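Long-range contacts in cobalamin biosynthesis precorrin-6Y methylase (cbiE) (Archaeoglobus fulgidus, PDB 2BB3), which probably methylates a corrin-ring precursor on the pathway to adenosylcobalamin, taking the methyl group from S-adenosyl-L-methionine: residues I24-S29 / V115-E120; K178-L183 / I194-A199; E185-E190 / Y208-V213. All coordinates share one frame; numbering follows the deposited sequence. Where two conformers were deposited one is given.

How the contacts relate
Two sheets, one on each side of the S-adenosyl-L-homocysteine, carry these contacts. Contact 1 pairs strands 23-28 and 116-120 of the parallel sheet built by the first part of the chain, and closes before the others open. Contacts 2 and 3 belong to the mixed sheet, on the far side of the chain's centre; the centres of contacts 1 and 2 are about 36 Å apart. Contacts 2 and 3 have centres about 12 Å apart and alternate along the chain, so strand 180-185, hydrogen-bonded through V182 to F212 of strand 209-213, joins hairpin and ligand site. R195 of contact 2 also salt-bridges E185 of contact 3, whose loop and strand hold the adenine.

Contact 1: I24-S29 / V115-E120; sequences IWIVGS and VEIKIE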
loop_
_atom_site.group_PDB
_atom_site.type_symbol
_atom_site.label_atom_id
_atom_site.label_comp_id
_atom_site.label_asym_id
_atom_site.label_seq_id
_atom_site.Cartn_x
_atom_site.Cartn_y
_atom_site.Cartn_z
ATOM N N ILE A 24 11.752 -19.262 1.438
ATOM C CA ILE A 24 10.429 -19.235 0.846
ATOM C C ILE A 24 9.994 -17.809 0.514
ATOM O O ILE A 24 10.583 -16.844 0.982
ATOM C CB ILE A 24 9.350 -19.817 1.808
ATOM C CG1 ILE A 24 9.130 -18.870 2.984
ATOM C CG2 ILE A 24 9.766 -21.195 2.302
ATOM C CD1 ILE A 24 7.931 -19.215 3.842
ATOM N N TRP A 25 8.959 -17.689 -0.301
ATOM C CA TRP A 25 8.408 -16.398 -0.641
ATOM C C TRP A 25 7.005 -16.288 -0.058
ATOM O O TRP A 25 6.295 -17.278 0.070
ATOM C CB TRP A 25 8.295 -16.215 -2.155
ATOM C CG TRP A 25 9.530 -15.748 -2.846
ATOM C CD1 TRP A 25 10.489 -16.528 -3.428
ATOM C CD2 TRP A 25 9.916 -14.386 -3.093
ATOM N NE1 TRP A 25 11.436 -15.739 -4.034
ATOM C CE2 TRP A 25 11.109 -14.424 -3.850
ATOM C CE3 TRP A 25 9.359 -13.140 -2.766
ATOM C CZ2 TRP A 25 11.766 -13.269 -4.267
ATOM C CZ3 TRP A 25 10.017 -11.985 -3.187
ATOM C CH2 TRP A 25 11.205 -12.061 -3.937
ATOM N N ILE A 26 6.629 -15.073 0.321
ATOM C CA ILE A 26 5.278 -14.814 0.792
ATOM C C ILE A 26 4.871 -13.745 -0.194
ATOM O O ILE A 26 5.453 -12.665 -0.202
ATOM C CB ILE A 26 5.196 -14.259 2.234
ATOM C CG1 ILE A 26 5.685 -15.311 3.250
ATOM C CG2 ILE A 26 3.744 -13.903 2.548
ATOM C CD1 ILE A 26 5.504 -14.917 4.731
ATOM N N VAL A 27 3.909 -14.068 -1.053
ATOM C CA VAL A 27 3.457 -13.151 -2.087
ATOM C C VAL A 27 2.008 -12.729 -1.924
ATOM O O VAL A 27 1.165 -13.510 -1.500
ATOM C CB VAL A 27 3.595 -13.799 -3.489
ATOM C CG1 VAL A 27 4.951 -14.497 -3.602
ATOM C CG2 VAL A 27 2.491 -14.795 -3.701
ATOM N N GLY A 28 1.720 -11.481 -2.265
ATOM C CA GLY A 28 0.362 -10.998 -2.169
ATOM C C GLY A 28 -0.436 -11.405 -3.392
ATOM O O GLY A 28 0.093 -11.457 -4.511
ATOM N N SER A 29 -1.716 -11.688 -3.191
ATOM C CA SER A 29 -2.573 -12.071 -4.302
ATOM C C SER A 29 -3.300 -10.847 -4.827
ATOM O O SER A 29 -3.884 -10.868 -5.913
ATOM C CB SER A 29 -3.611 -13.082 -3.833
ATOM O OG SER A 29 -4.476 -12.493 -2.877
ATOM N N VAL A 115 15.532 -20.765 7.658
ATOM C CA VAL A 115 15.265 -20.486 6.260
ATOM C C VAL A 115 14.933 -18.992 6.136
ATOM O O VAL A 115 14.319 -18.403 7.020
ATOM C CB VAL A 115 14.091 -21.375 5.731
ATOM C CG1 VAL A 115 13.288 -21.904 6.890
ATOM C CG2 VAL A 115 13.190 -20.596 4.792
ATOM N N GLU A 116 15.357 -18.381 5.039
ATOM C CA GLU A 116 15.117 -16.969 4.814
ATOM C C GLU A 116 13.725 -16.738 4.225
ATOM O O GLU A 116 13.167 -17.606 3.564
ATOM C CB GLU A 116 16.177 -16.437 3.853
ATOM C CG GLU A 116 16.265 -14.926 3.769
ATOM C CD GLU A 116 17.288 -14.476 2.736
ATOM O OE1 GLU A 116 18.406 -15.044 2.727
ATOM O OE2 GLU A 116 16.978 -13.557 1.940
ATOM N N ILE A 117 13.142 -15.578 4.485
ATOM C CA ILE A 117 11.853 -15.306 3.897
ATOM C C ILE A 117 11.889 -13.962 3.162
ATOM O O ILE A 117 12.469 -12.995 3.643
ATOM C CB ILE A 117 10.696 -15.370 4.952
ATOM C CG1 ILE A 117 10.031 -14.015 5.096
ATOM C CG2 ILE A 117 11.188 -15.927 6.274
ATOM C CD1 ILE A 117 9.051 -13.767 3.996
ATOM N N LYS A 118 11.301 -13.940 1.971
ATOM C CA LYS A 118 11.227 -12.738 1.149
ATOM C C LYS A 118 9.756 -12.417 0.851
ATOM O O LYS A 118 8.948 -13.320 0.566
ATOM C CB LYS A 118 12.014 -12.923 -0.162
ATOM C CG LYS A 118 13.532 -12.752 0.008
ATOM C CD LYS A 118 14.344 -13.284 -1.184
ATOM C CE LYS A 118 14.344 -12.302 -2.354
ATOM N NZ LYS A 118 15.083 -12.830 -3.550
ATOM N N ILE A 119 9.419 -11.132 0.922
ATOM C CA ILE A 119 8.066 -10.676 0.700
ATOM C C ILE A 119 7.875 -10.009 -0.656
ATOM O O ILE A 119 8.683 -9.181 -1.062
ATOM C CB ILE A 119 7.659 -9.625 1.773
ATOM C CG1 ILE A 119 7.947 -10.158 3.181
ATOM C CG2 ILE A 119 6.198 -9.220 1.574
ATOM C CD1 ILE A 119 7.198 -11.399 3.538
ATOM N N GLU A 120 6.815 -10.390 -1.363
ATOM C CA GLU A 120 6.475 -9.746 -2.626
ATOM C C GLU A 120 5.151 -9.025 -2.394
ATOM O O GLU A 120 4.133 -9.670 -2.173
ATOM C CB GLU A 120 6.285 -10.741 -3.772
ATOM C CG GLU A 120 6.009 -10.059 -5.138
ATOM C CD GLU A 120 7.127 -9.094 -5.526
ATOM O OE1 GLU A 120 8.275 -9.328 -5.092
ATOM O OE2 GLU A 120 6.873 -8.111 -6.258
#
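W25 and K118, partners in the register, both have CG anti to the carbonyl carbon (chi1 -84° and -79°), which lays the lysine stem against the indole. K118 CB sits over one face of the indole, 3.7 Å from the centroid of its six-membered ring, a CH-pi contact. A bend at chi3 (79°) then carries the lysine back to the ring, and its CE lies 3.4 Å from W25 CZ2. Beneath them run parallel strands 23-28 and 116-120, the latter outermost in the parallel sheet within this chain, paired I24 to I117 through V27 to E120. The ladder runs from I24 N, bonded to E116 O at 3.0 Å, to G28 N on E120 O; I26 gives its N-H to K118 O, and its carbonyl accepts E120 N at 2.9 Å. On the other face I26 and I119 lie side by side, I119 CD1 3.7 Å from I26 CB, while I117 CD1 reaches I26 CG1 at 3.8 Å. Strand 91-95 flanks 23-28 on its other edge, and I117 O accepts K134 NZ of the second subunit. Isoleucines thus pack on one face; on the other the ring's lysine contact is probably mainly apolar, with the ammonium at its rim and E120 OE1 3.7 Å from W25 CZ3.

Contact 2: K178-L183 / I194-A199; sequences KRRVVL and IREGNA
V181 N gives its hydrogen to G197 O over 2.7 Å, in an almost straight bond (173° at the hydrogen). It belongs to an antiparallel beta hairpin, strand 180-185 against strand 193-198, at one edge of the mixed sheet. V181 and G197 form a hydrogen-bonded pair, as do L183 and R195, whose two bonds are both 2.9 Å (L183 N to R195 O, R195 N to L183 O). Past the strand ends, A199 N adds a bond to R179 O. R180, V182 and E196 share one face of the sheet. V182 has CG1 anti to its N (chi1 177°), which directs that methyl to I194 CG2 at 4.0 Å and leaves CG2 against E196 OE2 (3.3 Å). The extended E196 chain crosses V182 at a slant; in one of its two conformers OE1 comes within 3.5 Å of R180 NH1, a tentative salt bridge of charges alone, since the oxygen lies well out of the guanidinium plane. Replacing V182 by an alanine would remove both methyls and is likely to leave a gap beside I194 CG2 and the E196 carboxylate less confined. V182 also touches F212 of strand 209-213, the next strand in the sheet. Across the hairpin, R195 salt-bridges E185 and hydrogen-bonds E203 O. The arginine is bent at chi2 and chi3, and L183 CD1 lies over one face of its guanidinium, 3.7 Å from R195 NH1.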
loop_
_atom_site.group_PDB
_atom_site.type_symbol
_atom_site.label_atom_id
_atom_site.label_comp_id
_atom_site.label_asym_id
_atom_site.label_seq_id
_atom_site.Cartn_x
_atom_site.Cartn_y
_atom_site.Cartn_z
ATOM N N LYS A 178 -20.173 8.481 18.826
ATOM C CA LYS A 178 -21.185 8.981 17.905
ATOM C C LYS A 178 -20.496 9.487 16.639
ATOM O O LYS A 178 -21.060 10.258 15.856
ATOM C CB LYS A 178 -21.953 10.134 18.569
ATOM C CG LYS A 178 -22.092 9.996 20.089
ATOM C CD LYS A 178 -22.541 11.316 20.724
ATOM C CE LYS A 178 -22.141 11.418 22.198
ATOM N NZ LYS A 178 -22.476 12.761 22.770
ATOM N N ARG A 179 -19.271 9.035 16.435
ATOM C CA ARG A 179 -18.472 9.459 15.294
ATOM C C ARG A 179 -18.989 8.993 13.949
ATOM O O ARG A 179 -19.462 7.872 13.802
ATOM C CB ARG A 179 -17.040 8.964 15.473
ATOM C CG ARG A 179 -16.376 9.450 16.743
ATOM C CD ARG A 179 -14.927 9.040 16.729
ATOM N NE ARG A 179 -14.136 9.662 17.785
ATOM C CZ ARG A 179 -14.131 9.271 19.056
ATOM N NH1 ARG A 179 -13.364 9.904 19.938
ATOM N NH2 ARG A 179 -14.890 8.254 19.453
ATOM N N ARG A 180 -18.906 9.867 12.962
ATOM C CA ARG A 180 -19.329 9.506 11.630
ATOM C C ARG A 180 -18.316 8.493 11.104
ATOM O O ARG A 180 -17.116 8.679 11.247
ATOM C CB ARG A 180 -19.355 10.740 10.721
ATOM C CG ARG A 180 -19.626 10.400 9.254
ATOM C CD ARG A 180 -19.823 11.630 8.369
ATOM N NE ARG A 180 -21.135 12.250 8.569
ATOM C CZ ARG A 180 -21.638 13.212 7.801
ATOM N NH1 ARG A 180 -20.941 13.679 6.770
ATOM N NH2 ARG A 180 -22.844 13.701 8.064
ATOM N N VAL A 181 -18.797 7.409 10.522
ATOM C CA VAL A 181 -17.893 6.425 9.975
ATOM C C VAL A 181 -18.345 6.062 8.573
ATOM O O VAL A 181 -19.518 6.231 8.231
ATOM C CB VAL A 181 -17.839 5.133 10.850
ATOM C CG1 VAL A 181 -17.367 5.478 12.260
ATOM C CG2 VAL A 181 -19.192 4.454 10.890
ATOM N N VAL A 182 -17.395 5.619 7.753
ATOM C CA VAL A 182 -17.690 5.184 6.401
ATOM C C VAL A 182 -17.246 3.721 6.395
ATOM O O VAL A 182 -16.122 3.403 6.779
ATOM C CB VAL A 182 -16.895 5.985 5.332
ATOM C CG1 VAL A 182 -17.179 5.433 3.943
ATOM C CG2 VAL A 182 -17.269 7.465 5.389
ATOM N N LEU A 183 -18.148 2.837 5.972
ATOM C CA LEU A 183 -17.892 1.406 5.921
ATOM C C LEU A 183 -17.673 0.998 4.473
ATOM O O LEU A 183 -18.554 1.200 3.636
ATOM C CB LEU A 183 -19.096 0.631 6.481
ATOM C CG LEU A 183 -19.570 0.978 7.898
ATOM C CD1 LEU A 183 -20.768 0.119 8.315
ATOM C CD2 LEU A 183 -18.441 0.778 8.869
ATOM N N ILE A 194 -20.678 0.541 0.035
ATOM C CA ILE A 194 -20.053 1.624 0.772
ATOM C C ILE A 194 -21.209 2.274 1.532
ATOM O O ILE A 194 -22.188 2.686 0.932
ATOM C CB ILE A 194 -19.344 2.649 -0.159
ATOM C CG1 ILE A 194 -18.158 1.988 -0.879
ATOM C CG2 ILE A 194 -18.845 3.833 0.671
ATOM C CD1 ILE A 194 -17.306 2.992 -1.682
ATOM N N ARG A 195 -21.112 2.332 2.854
ATOM C CA ARG A 195 -22.191 2.902 3.650
ATOM C C ARG A 195 -21.674 4.013 4.539
ATOM O O ARG A 195 -20.483 4.059 4.854
ATOM C CB ARG A 195 -22.843 1.811 4.517
ATOM C CG ARG A 195 -23.330 0.590 3.721
ATOM C CD ARG A 195 -23.235 -0.689 4.575
ATOM N NE ARG A 195 -24.124 -0.584 5.714
ATOM C CZ ARG A 195 -24.086 -1.352 6.790
ATOM N NH1 ARG A 195 -23.188 -2.332 6.922
ATOM N NH2 ARG A 195 -24.951 -1.103 7.754
ATOM N N GLU A 196 -22.548 4.933 4.940
ATOM C CA GLU A 196 -22.137 6.024 5.820
ATOM C C GLU A 196 -23.152 6.176 6.947
ATOM O O GLU A 196 -24.347 5.949 6.762
ATOM C CB GLU A 196 -21.987 7.345 5.055
ATOM C CG GLU A 196 -21.015 8.301 5.742
ATOM C CD GLU A 196 -20.478 9.393 4.836
ATOM O OE1 GLU A 196 -20.794 10.573 5.084
ATOM O OE2 GLU A 196 -19.734 9.073 3.886
ATOM N N GLY A 197 -22.666 6.605 8.105
ATOM C CA GLY A 197 -23.498 6.698 9.287
ATOM C C GLY A 197 -22.700 6.930 10.542
ATOM O O GLY A 197 -21.502 7.206 10.491
ATOM N N ASN A 198 -23.376 6.821 11.679
ATOM C CA ASN A 198 -22.741 7.029 12.970
ATOM C C ASN A 198 -22.499 5.705 13.681
ATOM O O ASN A 198 -23.365 4.832 13.709
ATOM C CB ASN A 198 -23.599 7.971 13.818
ATOM C CG ASN A 198 -23.474 9.421 13.376
ATOM O OD1 ASN A 198 -23.310 10.318 14.201
ATOM N ND2 ASN A 198 -23.547 9.656 12.075
ATOM N N ALA A 199 -21.310 5.558 14.247
ATOM C CA ALA A 199 -20.939 4.323 14.918
ATOM C C ALA A 199 -22.023 3.772 15.838
ATOM O O ALA A 199 -22.179 2.555 15.958
ATOM C CB ALA A 199 -19.646 4.528 15.696
#

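Contact 3: E185-E190 / Y208-V213; sequences ENLCME and YTIIFV. With SAH (S-adenosyl-L-homocysteine), chain C.
L187 and I210 meet at their CD1 methyls, 4.3 Å apart, beside the adenine of S-adenosyl-L-homocysteine in the cofactor pocket of this tetrapyrrole methylase fold. The adenine's polar edge is read by the backbone of the loop 185-190: L187 N donates to SAH N1 at 2.9 Å, and L187 O accepts from the exocyclic amine N6, a bond less sure because N6 is crowded in the model. Hydrophobic cover comes from I210, whose CG1 is 3.6 Å from SAH N3, and from L187, whose CB and CG also approach N1. On the strand side Y208 has the adenine's C8 in plane at its ring edge, and M189, a selenomethionine, makes a Met-aromatic contact with the same ring: SE stands obliquely to it, 4.6 Å from the centroid of the Y208 ring, while the place of the terminal methyl is doubtful. The extended chain of M189 (chi2 171°) carries SE out to the tyrosine. The ribose is met by T209 O, which lies 3.1 Å from O2'.

In the second shell, a type II beta turn from N186 to M189, closed by M189 N on N186 O, presents L187 to the base. C188 in that turn is tied by a disulfide to C32, fastening the loop to the first part of the chain. N186 is held by S206 through OD1 and by G191 through ND2; its side chain crosses that of Y208 at about a right angle, with OD1 at the ring's edge and the amide and ring planes 66° apart. E185 pairs with T209 at the end of strand 180-185, its carboxylate salt-bridged to R193. The loop and strand are joined there by one straight bond, N186 N to Y208 O, 2.9 Å long with 167° at the hydrogen.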
loop_
_atom_site.group_PDB
_atom_site.type_symbol
_atom_site.label_atom_id
_atom_site.label_comp_id
_atom_site.label_asym_id
_atom_site.label_seq_id
_atom_site.Cartn_x
_atom_site.Cartn_y
_atom_site.Cartn_z
ATOM N N GLU A 185 -17.295 -2.168 2.456
ATOM C CA GLU A 185 -17.507 -3.598 2.548
ATOM C C GLU A 185 -17.295 -4.374 1.274
ATOM O O GLU A 185 -17.754 -3.980 0.191
ATOM C CB GLU A 185 -18.939 -3.864 3.033
ATOM C CG GLU A 185 -19.278 -3.126 4.304
ATOM C CD GLU A 185 -20.745 -3.239 4.678
ATOM O OE1 GLU A 185 -21.606 -2.866 3.847
ATOM O OE2 GLU A 185 -21.039 -3.700 5.802
ATOM N N ASN A 186 -16.595 -5.491 1.416
ATOM C CA ASN A 186 -16.358 -6.392 0.299
ATOM C C ASN A 186 -15.849 -5.683 -0.953
ATOM O O ASN A 186 -16.364 -5.905 -2.048
ATOM C CB ASN A 186 -17.668 -7.126 -0.000
ATOM C CG ASN A 186 -18.401 -7.533 1.271
ATOM O OD1 ASN A 186 -17.798 -8.075 2.203
ATOM N ND2 ASN A 186 -19.704 -7.276 1.314
ATOM N N LEU A 187 -14.838 -4.833 -0.797
ATOM C CA LEU A 187 -14.286 -4.119 -1.934
ATOM C C LEU A 187 -13.910 -5.106 -3.034
ATOM O O LEU A 187 -13.255 -6.123 -2.786
ATOM C CB LEU A 187 -13.063 -3.303 -1.506
ATOM C CG LEU A 187 -13.429 -2.169 -0.548
ATOM C CD1 LEU A 187 -12.179 -1.426 -0.077
ATOM C CD2 LEU A 187 -14.381 -1.192 -1.249
ATOM N N CYS A 188 -14.371 -4.808 -4.245
ATOM C CA CYS A 188 -14.086 -5.648 -5.398
ATOM C C CYS A 188 -14.681 -7.045 -5.358
ATOM O O CYS A 188 -14.225 -7.924 -6.071
ATOM C CB CYS A 188 -12.583 -5.759 -5.579
ATOM S SG CYS A 188 -11.876 -4.385 -6.507
HETATM N N MSE A 189 -15.685 -7.255 -4.521
HETATM C CA MSE A 189 -16.337 -8.557 -4.445
HETATM C C MSE A 189 -17.797 -8.373 -4.859
HETATM O O MSE A 189 -18.300 -7.242 -4.911
HETATM C CB MSE A 189 -16.258 -9.118 -3.027
HETATM C CG MSE A 189 -14.836 -9.306 -2.504
HETATM SE SE MSE A 189 -14.792 -9.763 -0.617
HETATM C CE MSE A 189 -12.927 -9.620 -0.337
ATOM N N GLU A 190 -18.467 -9.478 -5.140
ATOM C CA GLU A 190 -19.856 -9.439 -5.552
ATOM C C GLU A 190 -20.702 -8.471 -4.729
ATOM O O GLU A 190 -21.422 -7.633 -5.273
ATOM C CB GLU A 190 -20.460 -10.845 -5.434
ATOM C CG GLU A 190 -20.558 -11.355 -3.995
ATOM C CD GLU A 190 -21.945 -11.178 -3.393
ATOM O OE1 GLU A 190 -22.068 -11.240 -2.154
ATOM O OE2 GLU A 190 -22.913 -10.994 -4.157
ATOM N N TYR A 208 -15.336 -8.426 5.904
ATOM C CA TYR A 208 -14.394 -7.703 5.059
ATOM C C TYR A 208 -14.844 -6.252 5.078
ATOM O O TYR A 208 -15.384 -5.742 4.091
ATOM C CB TYR A 208 -14.423 -8.249 3.633
ATOM C CG TYR A 208 -14.053 -9.705 3.591
ATOM C CD1 TYR A 208 -15.037 -10.691 3.521
ATOM C CD2 TYR A 208 -12.722 -10.106 3.724
ATOM C CE1 TYR A 208 -14.707 -12.044 3.602
ATOM C CE2 TYR A 208 -12.379 -11.460 3.808
ATOM C CZ TYR A 208 -13.377 -12.415 3.750
ATOM O OH TYR A 208 -13.070 -13.743 3.888
ATOM N N THR A 209 -14.629 -5.599 6.214
ATOM C CA THR A 209 -15.060 -4.215 6.380
ATOM C C THR A 209 -13.944 -3.255 6.728
ATOM O O THR A 209 -13.211 -3.453 7.699
ATOM C CB THR A 209 -16.134 -4.111 7.500
ATOM O OG1 THR A 209 -17.247 -4.945 7.156
ATOM C CG2 THR A 209 -16.638 -2.687 7.643
ATOM N N ILE A 210 -13.788 -2.214 5.928
ATOM C CA ILE A 210 -12.782 -1.238 6.278
ATOM C C ILE A 210 -13.593 -0.084 6.823
ATOM O O ILE A 210 -14.601 0.302 6.234
ATOM C CB ILE A 210 -11.883 -0.865 5.079
ATOM C CG1 ILE A 210 -10.863 -2.002 4.848
ATOM C CG2 ILE A 210 -11.143 0.443 5.370
ATOM C CD1 ILE A 210 -9.986 -1.824 3.647
ATOM N N ILE A 211 -13.189 0.420 7.986
ATOM C CA ILE A 211 -13.924 1.504 8.647
ATOM C C ILE A 211 -13.137 2.802 8.580
ATOM O O ILE A 211 -12.096 2.904 9.198
ATOM C CB ILE A 211 -14.166 1.165 10.133
ATOM C CG1 ILE A 211 -15.040 -0.092 10.249
ATOM C CG2 ILE A 211 -14.793 2.361 10.848
ATOM C CD1 ILE A 211 -15.361 -0.502 11.715
ATOM N N PHE A 212 -13.632 3.782 7.833
ATOM C CA PHE A 212 -12.941 5.062 7.720
ATOM C C PHE A 212 -13.494 6.058 8.737
ATOM O O PHE A 212 -14.686 6.341 8.743
ATOM C CB PHE A 212 -13.092 5.642 6.303
ATOM C CG PHE A 212 -12.425 6.973 6.123
ATOM C CD1 PHE A 212 -11.042 7.096 6.254
ATOM C CD2 PHE A 212 -13.177 8.110 5.835
ATOM C CE1 PHE A 212 -10.418 8.330 6.105
ATOM C CE2 PHE A 212 -12.558 9.360 5.682
ATOM C CZ PHE A 212 -11.179 9.468 5.816
ATOM N N VAL A 213 -12.618 6.579 9.597
ATOM C CA VAL A 213 -12.998 7.561 10.614
ATOM C C VAL A 213 -12.169 8.840 10.397
ATOM O O VAL A 213 -10.963 8.857 10.678
ATOM C CB VAL A 213 -12.711 7.028 12.044
ATOM C CG1 VAL A 213 -13.437 7.885 13.066
ATOM C CG2 VAL A 213 -13.119 5.553 12.167
HETATM N N SAH C . -3.550 -8.686 3.595
HETATM C CA SAH C . -4.815 -8.101 3.396
HETATM C CB SAH C . -5.562 -7.910 4.715
HETATM C CG SAH C . -5.885 -9.053 5.667
HETATM S SD SAH C . -6.441 -8.681 7.309
HETATM C C SAH C . -4.623 -6.867 2.592
HETATM O O SAH C . -5.651 -6.468 2.214
HETATM O OXT SAH C . -3.542 -6.373 2.421
HETATM C "C5'" SAH C . -8.099 -8.932 6.742
HETATM C "C4'" SAH C . -8.973 -7.692 6.756
HETATM O "O4'" SAH C . -8.796 -6.867 5.672
HETATM C "C3'" SAH C . -10.447 -7.908 6.921
HETATM O "O3'" SAH C . -10.844 -8.135 8.207
HETATM C "C2'" SAH C . -10.964 -6.626 6.375
HETATM O "O2'" SAH C . -11.075 -5.663 7.330
HETATM C "C1'" SAH C . -9.940 -6.203 5.384
HETATM N N9 SAH C . -10.328 -6.595 4.050
HETATM C C8 SAH C . -9.760 -7.530 3.352
HETATM N N7 SAH C . -10.273 -7.623 2.176
HETATM C C5 SAH C . -11.190 -6.738 2.091
HETATM C C6 SAH C . -12.027 -6.404 1.079
HETATM N N6 SAH C . -12.045 -7.004 -0.056
HETATM N N1 SAH C . -12.874 -5.415 1.275
HETATM C C2 SAH C . -12.905 -4.774 2.448
HETATM N N3 SAH C . -12.076 -5.112 3.409
HETATM C C4 SAH C . -11.236 -6.083 3.252
#